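Local coordinates for protein heme peroxidase (Bacteroides thetaiotaomicron, PDB 2GVK) that probably oxidises dyes and other substrates with hydrogen peroxide through a bound heme, as expected of a dye-decolorizing peroxidase with a beta-barrel fold, at residues Leu277-Phe281 / Ile282-Ala286; Asn168-His171 / Phe172-Gly176. One frame throughout, in Å; residues are numbered along the deposited sequence. Where two conformers were deposited one is given.

Interaction 1. Residues Leu277-Phe281 / Ile282-Ala286; sequences LENMF and IGSPA
The C-terminal end of helix 270-281 is closed here by a glycine with positive phi: Glu278 O, in the last turn, takes the N-H groups of both Ile282 and Gly283. The bond from Gly283 N to Glu278 O is 2.9 Å long, nearly straight, and lies in the carbonyl plane. The Ile282 donor comes in tilted by 24° and is more bent; between them the two amides grip one carbonyl oxygen where the helix runs out. Gly283 then leaves helical geometry with phi 102°; any CB at these angles would collide with Ile282 O, so only glycine fits comfortably. Its CA also makes a C-H...O contact of 3.3 Å with Asn279 O. Water 1 bridges Asn279 O and Ser284 N, 2.8 Å from each, and ties the departing loop back to the helix. On the side facing the core, Phe281 presents the edge of its ring, in plane, to Leu277 O, while Leu277, Met280 and Phe281 pack on strand 186-195. Asn279 has CG beside its backbone N (chi1 -78°), which brings its amide round toward the loop; ND2 is hydrogen-bonded to Val235 O. The other branch of that amide meets a methylene rather than a hydroxyl: Asn279 OD1 lies 3.4 Å from Ser284 CB.

Interaction 2. Residues Asn168-His171 / Phe172-Gly176; sequences NPYH and FAVIG. With EDO (1,2-ethanediol), chain K.
Helix 169-173 is barely more than one turn, with Asn168 as its N-cap, and on it the rings of the neighbours His171 and Phe172 meet edge to face. This T-shaped pair has centroids 4.7 Å apart and planes at 84°; His171 CD2 stands 3.5 Å above the centre of the Phe172 ring. The histidine gets there with CG opposite the backbone N (chi1 170°), while Phe172, with CG beside its own N, lays its face under that edge and also packs on Pro163 and Lys243. With an alanine in place of this phenylalanine, the His171 edge is likely to lose the face it rests on, and a gap to open beside Pro163 and Lys243. Among the polar contacts, Asn168 OD1 accepts Tyr170 N from above its carbonyl plane, the capping bond. Pro169 O takes Phe172 N at 3.0 Å and, weakly, Ala173 N. Tyr170 O receives Val174 N at 3.0 Å, an i+4 to i bond made as the chain leaves the helix. The apolar part is small: Val174 CG2 comes up to the edge of the Tyr170 ring, 3.8 Å from CD1. His171 O accepts from water 2, which also donates to Val174 O, and from O2 of a 1,2-ethanediol, probably of crystallisation origin. The diol also lies against the histidine ring, its C2 being 3.3 Å from His171 NE2.

In the fold
Interaction 1 is the C-terminal end of one helix; interaction 2 is a whole short helix, both in the C-terminal half of the chain. Their centres are about 25 Å apart and their nearest atoms about 14 Å, so they do not touch. Strand 186-195 connects them: interaction 1 packs Leu277, Met280 and Phe281 on Phe189, Gln191 and Tyr193 of that strand, and in interaction 2 Ala173 O is hydrogen-bonded to Ser186 OG at its start. A second connection is Ser268, which bonds the Phe172 backbone and its ethanediol and shortly precedes helix 270-281. The Met280 side chain lies about 4 Å from a bound ethanediol and an acetic acid, probably crystallisation additives; the model holds no heme.

Interaction 1. Residues Leu277-Phe281 / Ile282-Ala286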
ATOM      1  N   LEU A 277     -20.633  -4.369 -33.575  1.00 11.94           N
ATOM      2  CA  LEU A 277     -20.895  -5.781 -33.780  1.00 12.04           C
ATOM      3  C   LEU A 277     -21.093  -6.112 -35.261  1.00 12.17           C
ATOM      4  O   LEU A 277     -20.643  -7.158 -35.726  1.00 12.50           O
ATOM      5  CB  LEU A 277     -22.114  -6.226 -32.979  1.00 11.95           C
ATOM      6  CG  LEU A 277     -21.949  -6.227 -31.465  1.00 11.32           C
ATOM      7  CD1 LEU A 277     -23.303  -6.365 -30.792  1.00 10.89           C
ATOM      8  CD2 LEU A 277     -21.027  -7.331 -31.016  1.00 13.54           C
ATOM      9  N   GLU A 278     -21.806  -5.253 -35.984  1.00 12.42           N
ATOM     10  CA  GLU A 278     -21.954  -5.447 -37.452  1.00 12.92           C
ATOM     11  C   GLU A 278     -20.569  -5.457 -38.122  1.00 12.87           C
ATOM     12  O   GLU A 278     -20.267  -6.344 -38.937  1.00 13.10           O
ATOM     13  CB  GLU A 278     -22.809  -4.363 -38.056  1.00 13.44           C
ATOM     14  CG  GLU A 278     -24.291  -4.465 -37.720  1.00 17.90           C
ATOM     15  CD  GLU A 278     -25.095  -3.257 -38.242  1.00 26.62           C
ATOM     16  OE1 GLU A 278     -24.489  -2.353 -38.879  1.00 31.26           O
ATOM     17  OE2 GLU A 278     -26.328  -3.199 -37.993  1.00 32.49           O
ATOM     18  N   ASN A 279     -19.729  -4.477 -37.779  1.00 12.77           N
ATOM     19  CA  ASN A 279     -18.382  -4.407 -38.336  1.00 12.93           C
ATOM     20  C   ASN A 279     -17.583  -5.688 -38.054  1.00 13.00           C
ATOM     21  O   ASN A 279     -16.774  -6.113 -38.870  1.00 13.04           O
ATOM     22  CB  ASN A 279     -17.616  -3.204 -37.772  1.00 12.90           C
ATOM     23  CG  ASN A 279     -18.022  -1.888 -38.410  1.00 13.76           C
ATOM     24  OD1 ASN A 279     -18.986  -1.814 -39.175  1.00 11.86           O
ATOM     25  ND2 ASN A 279     -17.293  -0.838 -38.082  1.00 16.36           N
HETATM   26  N   MSE A 280     -17.767  -6.256 -36.865  1.00 12.91           N
HETATM   27  CA  MSE A 280     -17.019  -7.445 -36.465  1.00 12.92           C
HETATM   28  C   MSE A 280     -17.510  -8.693 -37.156  1.00 12.93           C
HETATM   29  O   MSE A 280     -16.704  -9.463 -37.726  1.00 12.78           O
HETATM   30  CB  MSE A 280     -17.124  -7.655 -34.959  1.00 13.23           C
HETATM   31  CG  MSE A 280     -16.399  -6.624 -34.145  1.00 13.36           C
HETATM   32 SE   MSE A 280     -16.837  -6.818 -32.265  0.70 22.89          SE
HETATM   33  CE  MSE A 280     -16.030  -8.661 -31.974  1.00 18.37           C
ATOM     34  N   PHE A 281     -18.820  -8.912 -37.121  1.00 13.18           N
ATOM     35  CA  PHE A 281     -19.387 -10.210 -37.525  1.00 13.22           C
ATOM     36  C   PHE A 281     -19.794 -10.272 -38.984  1.00 13.27           C
ATOM     37  O   PHE A 281     -19.736 -11.335 -39.588  1.00 13.85           O
ATOM     38  CB  PHE A 281     -20.565 -10.580 -36.611  1.00 13.53           C
ATOM     39  CG  PHE A 281     -20.138 -10.989 -35.221  1.00 12.50           C
ATOM     40  CD1 PHE A 281     -19.869 -10.024 -34.245  1.00 12.62           C
ATOM     41  CD2 PHE A 281     -19.943 -12.323 -34.911  1.00 10.97           C
ATOM     42  CE1 PHE A 281     -19.450 -10.395 -32.995  1.00 12.46           C
ATOM     43  CE2 PHE A 281     -19.541 -12.705 -33.664  1.00 11.74           C
ATOM     44  CZ  PHE A 281     -19.260 -11.741 -32.702  1.00 11.70           C
ATOM     45  N   ILE A 282     -20.256  -9.159 -39.526  1.00 13.10           N
ATOM     46  CA  ILE A 282     -20.610  -9.094 -40.954  0.50 12.97           C
ATOM     47  C   ILE A 282     -19.441  -8.548 -41.758  1.00 12.59           C
ATOM     48  O   ILE A 282     -19.086  -9.100 -42.829  1.00 12.36           O
ATOM     49  CB  ILE A 282     -21.836  -8.207 -41.190  0.50 13.15           C
ATOM     50  CG1 ILE A 282     -23.006  -8.657 -40.309  0.50 14.67           C
ATOM     51  CG2 ILE A 282     -22.235  -8.228 -42.670  0.50 13.59           C
ATOM     52  CD1 ILE A 282     -23.416 -10.112 -40.518  0.50 14.61           C
ATOM     53  N   GLY A 283     -18.834  -7.481 -41.248  1.00 12.06           N
ATOM     54  CA  GLY A 283     -17.744  -6.808 -41.923  1.00 11.79           C
ATOM     55  C   GLY A 283     -18.199  -5.529 -42.604  1.00 11.51           C
ATOM     56  O   GLY A 283     -19.305  -5.457 -43.163  1.00 11.37           O
ATOM     57  N   SER A 284     -17.354  -4.510 -42.529  1.00 11.45           N
ATOM     58  CA  SER A 284     -17.519  -3.306 -43.296  1.00 11.46           C
ATOM     59  C   SER A 284     -16.259  -3.061 -44.096  1.00 11.05           C
ATOM     60  O   SER A 284     -15.241  -2.729 -43.531  1.00 10.98           O
ATOM     61  CB  SER A 284     -17.750  -2.123 -42.368  1.00 11.69           C
ATOM     62  OG  SER A 284     -17.874  -0.917 -43.106  1.00 12.78           O
ATOM     63  N   PRO A 285     -16.295  -3.334 -45.417  1.00 10.45           N
ATOM     64  CA  PRO A 285     -17.426  -3.871 -46.177  1.00 10.46           C
ATOM     65  C   PRO A 285     -17.670  -5.347 -45.831  1.00 10.50           C
ATOM     66  O   PRO A 285     -16.867  -5.957 -45.126  1.00 10.48           O
ATOM     67  CB  PRO A 285     -16.961  -3.743 -47.598  1.00 10.54           C
ATOM     68  CG  PRO A 285     -15.469  -3.902 -47.494  1.00 10.98           C
ATOM     69  CD  PRO A 285     -15.105  -3.183 -46.259  1.00 10.49           C
ATOM     70  N   ALA A 286     -18.772  -5.897 -46.307  1.00 10.70           N
ATOM     71  CA  ALA A 286     -19.132  -7.284 -45.991  1.00 11.02           C
ATOM     72  C   ALA A 286     -17.966  -8.221 -46.281  1.00 11.05           C
ATOM     73  O   ALA A 286     -17.376  -8.181 -47.364  1.00 11.10           O
ATOM     74  CB  ALA A 286     -20.317  -7.690 -46.759  1.00 11.48           C
TER
HETATM   75  O   HOH W   1     -15.285  -4.438 -40.588  1.00 16.93           O

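Interaction 2. Residues Asn168-His171 / Phe172-Gly176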
ATOM      1  N   ASN A 168     -14.560  12.579 -21.910  1.00 17.53           N
ATOM      2  CA  ASN A 168     -15.275  12.165 -20.714  1.00 17.89           C
ATOM      3  C   ASN A 168     -16.031  10.881 -20.966  1.00 17.48           C
ATOM      4  O   ASN A 168     -16.946  10.859 -21.772  1.00 17.24           O
ATOM      5  CB  ASN A 168     -16.243  13.277 -20.303  1.00 18.52           C
ATOM      6  CG  ASN A 168     -17.199  12.860 -19.221  1.00 22.11           C
ATOM      7  OD1 ASN A 168     -16.976  11.895 -18.497  1.00 25.11           O
ATOM      8  ND2 ASN A 168     -18.255  13.634 -19.065  1.00 30.51           N
ATOM      9  N   PRO A 169     -15.662   9.811 -20.270  1.00 17.30           N
ATOM     10  CA  PRO A 169     -16.315   8.525 -20.555  1.00 17.48           C
ATOM     11  C   PRO A 169     -17.822   8.536 -20.309  1.00 17.48           C
ATOM     12  O   PRO A 169     -18.545   7.821 -20.980  1.00 17.08           O
ATOM     13  CB  PRO A 169     -15.620   7.552 -19.612  1.00 17.91           C
ATOM     14  CG  PRO A 169     -14.986   8.415 -18.559  1.00 17.55           C
ATOM     15  CD  PRO A 169     -14.669   9.701 -19.191  1.00 17.22           C
ATOM     16  N   TYR A 170     -18.295   9.365 -19.383  1.00 18.01           N
ATOM     17  CA  TYR A 170     -19.766   9.470 -19.141  1.00 18.36           C
ATOM     18  C   TYR A 170     -20.529   9.959 -20.362  1.00 17.81           C
ATOM     19  O   TYR A 170     -21.675   9.577 -20.581  1.00 17.93           O
ATOM     20  CB  TYR A 170     -20.065  10.366 -17.945  1.00 18.89           C
ATOM     21  CG  TYR A 170     -19.673   9.746 -16.667  1.00 21.76           C
ATOM     22  CD1 TYR A 170     -20.462   8.770 -16.081  1.00 24.58           C
ATOM     23  CD2 TYR A 170     -18.476  10.077 -16.052  1.00 27.37           C
ATOM     24  CE1 TYR A 170     -20.094   8.163 -14.930  1.00 28.07           C
ATOM     25  CE2 TYR A 170     -18.090   9.468 -14.892  1.00 27.67           C
ATOM     26  CZ  TYR A 170     -18.905   8.519 -14.322  1.00 28.98           C
ATOM     27  OH  TYR A 170     -18.534   7.905 -13.138  1.00 29.77           O
ATOM     28  N   HIS A 171     -19.902  10.813 -21.154  1.00 16.98           N
ATOM     29  CA  HIS A 171     -20.516  11.297 -22.344  1.00 16.50           C
ATOM     30  C   HIS A 171     -20.863  10.149 -23.300  1.00 15.61           C
ATOM     31  O   HIS A 171     -21.840  10.220 -24.039  1.00 15.96           O
ATOM     32  CB  HIS A 171     -19.597  12.301 -23.043  1.00 16.58           C
ATOM     33  CG  HIS A 171     -20.055  12.687 -24.404  1.00 19.08           C
ATOM     34  ND1 HIS A 171     -21.165  13.482 -24.622  1.00 24.31           N
ATOM     35  CD2 HIS A 171     -19.564  12.381 -25.630  1.00 21.93           C
ATOM     36  CE1 HIS A 171     -21.332  13.647 -25.922  1.00 23.43           C
ATOM     37  NE2 HIS A 171     -20.378  12.984 -26.556  1.00 23.27           N
ATOM     38  N   PHE A 172     -20.049   9.110 -23.283  1.00 14.50           N
ATOM     39  CA  PHE A 172     -20.205   7.989 -24.208  1.00 14.00           C
ATOM     40  C   PHE A 172     -20.955   6.813 -23.621  1.00 13.54           C
ATOM     41  O   PHE A 172     -21.455   5.970 -24.358  1.00 13.73           O
ATOM     42  CB  PHE A 172     -18.832   7.516 -24.688  1.00 13.79           C
ATOM     43  CG  PHE A 172     -18.102   8.535 -25.477  1.00 14.72           C
ATOM     44  CD1 PHE A 172     -18.386   8.713 -26.821  1.00 16.03           C
ATOM     45  CD2 PHE A 172     -17.212   9.396 -24.861  1.00 15.32           C
ATOM     46  CE1 PHE A 172     -17.748   9.683 -27.546  1.00 15.64           C
ATOM     47  CE2 PHE A 172     -16.580  10.378 -25.578  1.00 15.75           C
ATOM     48  CZ  PHE A 172     -16.824  10.509 -26.919  1.00 14.66           C
ATOM     49  N   ALA A 173     -21.069   6.774 -22.304  1.00 13.03           N
ATOM     50  CA  ALA A 173     -21.705   5.652 -21.626  1.00 12.95           C
ATOM     51  C   ALA A 173     -23.122   5.950 -21.165  1.00 12.94           C
ATOM     52  O   ALA A 173     -23.887   5.021 -20.886  1.00 13.17           O
ATOM     53  CB  ALA A 173     -20.848   5.221 -20.418  1.00 13.07           C
ATOM     54  N   VAL A 174     -23.467   7.228 -21.046  1.00 12.54           N
ATOM     55  CA  VAL A 174     -24.704   7.622 -20.387  1.00 12.65           C
ATOM     56  C   VAL A 174     -25.708   8.309 -21.338  1.00 12.83           C
ATOM     57  O   VAL A 174     -25.371   9.213 -22.060  1.00 13.09           O
ATOM     58  CB  VAL A 174     -24.413   8.570 -19.175  1.00 12.53           C
ATOM     59  CG1 VAL A 174     -25.708   8.956 -18.462  1.00 13.11           C
ATOM     60  CG2 VAL A 174     -23.454   7.911 -18.187  1.00 12.95           C
ATOM     61  N   ILE A 175     -26.950   7.831 -21.304  1.00 12.83           N
ATOM     62  CA  ILE A 175     -28.057   8.438 -22.045  1.00 13.35           C
ATOM     63  C   ILE A 175     -28.245   9.885 -21.633  1.00 14.08           C
ATOM     64  O   ILE A 175     -28.274  10.212 -20.428  1.00 13.73           O
ATOM     65  CB  ILE A 175     -29.364   7.671 -21.787  1.00 13.12           C
ATOM     66  CG1 ILE A 175     -29.251   6.228 -22.282  1.00 12.31           C
ATOM     67  CG2 ILE A 175     -30.558   8.372 -22.466  1.00 12.74           C
ATOM     68  CD1 ILE A 175     -30.395   5.319 -21.803  1.00 12.41           C
ATOM     69  N   GLY A 176     -28.387  10.761 -22.630  1.00 15.05           N
ATOM     70  CA  GLY A 176     -28.642  12.169 -22.387  1.00 16.13           C
ATOM     71  C   GLY A 176     -30.045  12.617 -22.774  1.00 16.90           C
ATOM     72  O   GLY A 176     -31.007  11.831 -22.782  1.00 16.92           O
TER
HETATM   73  C1  EDO K 326     -21.824   9.231 -28.811  1.00 40.76           C
HETATM   74  O1  EDO K 326     -23.135   9.153 -29.422  1.00 39.52           O
HETATM   75  C2  EDO K 326     -21.815  10.284 -27.712  1.00 42.18           C
HETATM   76  O2  EDO K 326     -22.597   9.833 -26.598  1.00 41.72           O
HETATM   77  O   HOH W   2     -24.343  11.258 -23.296  1.00 26.50           O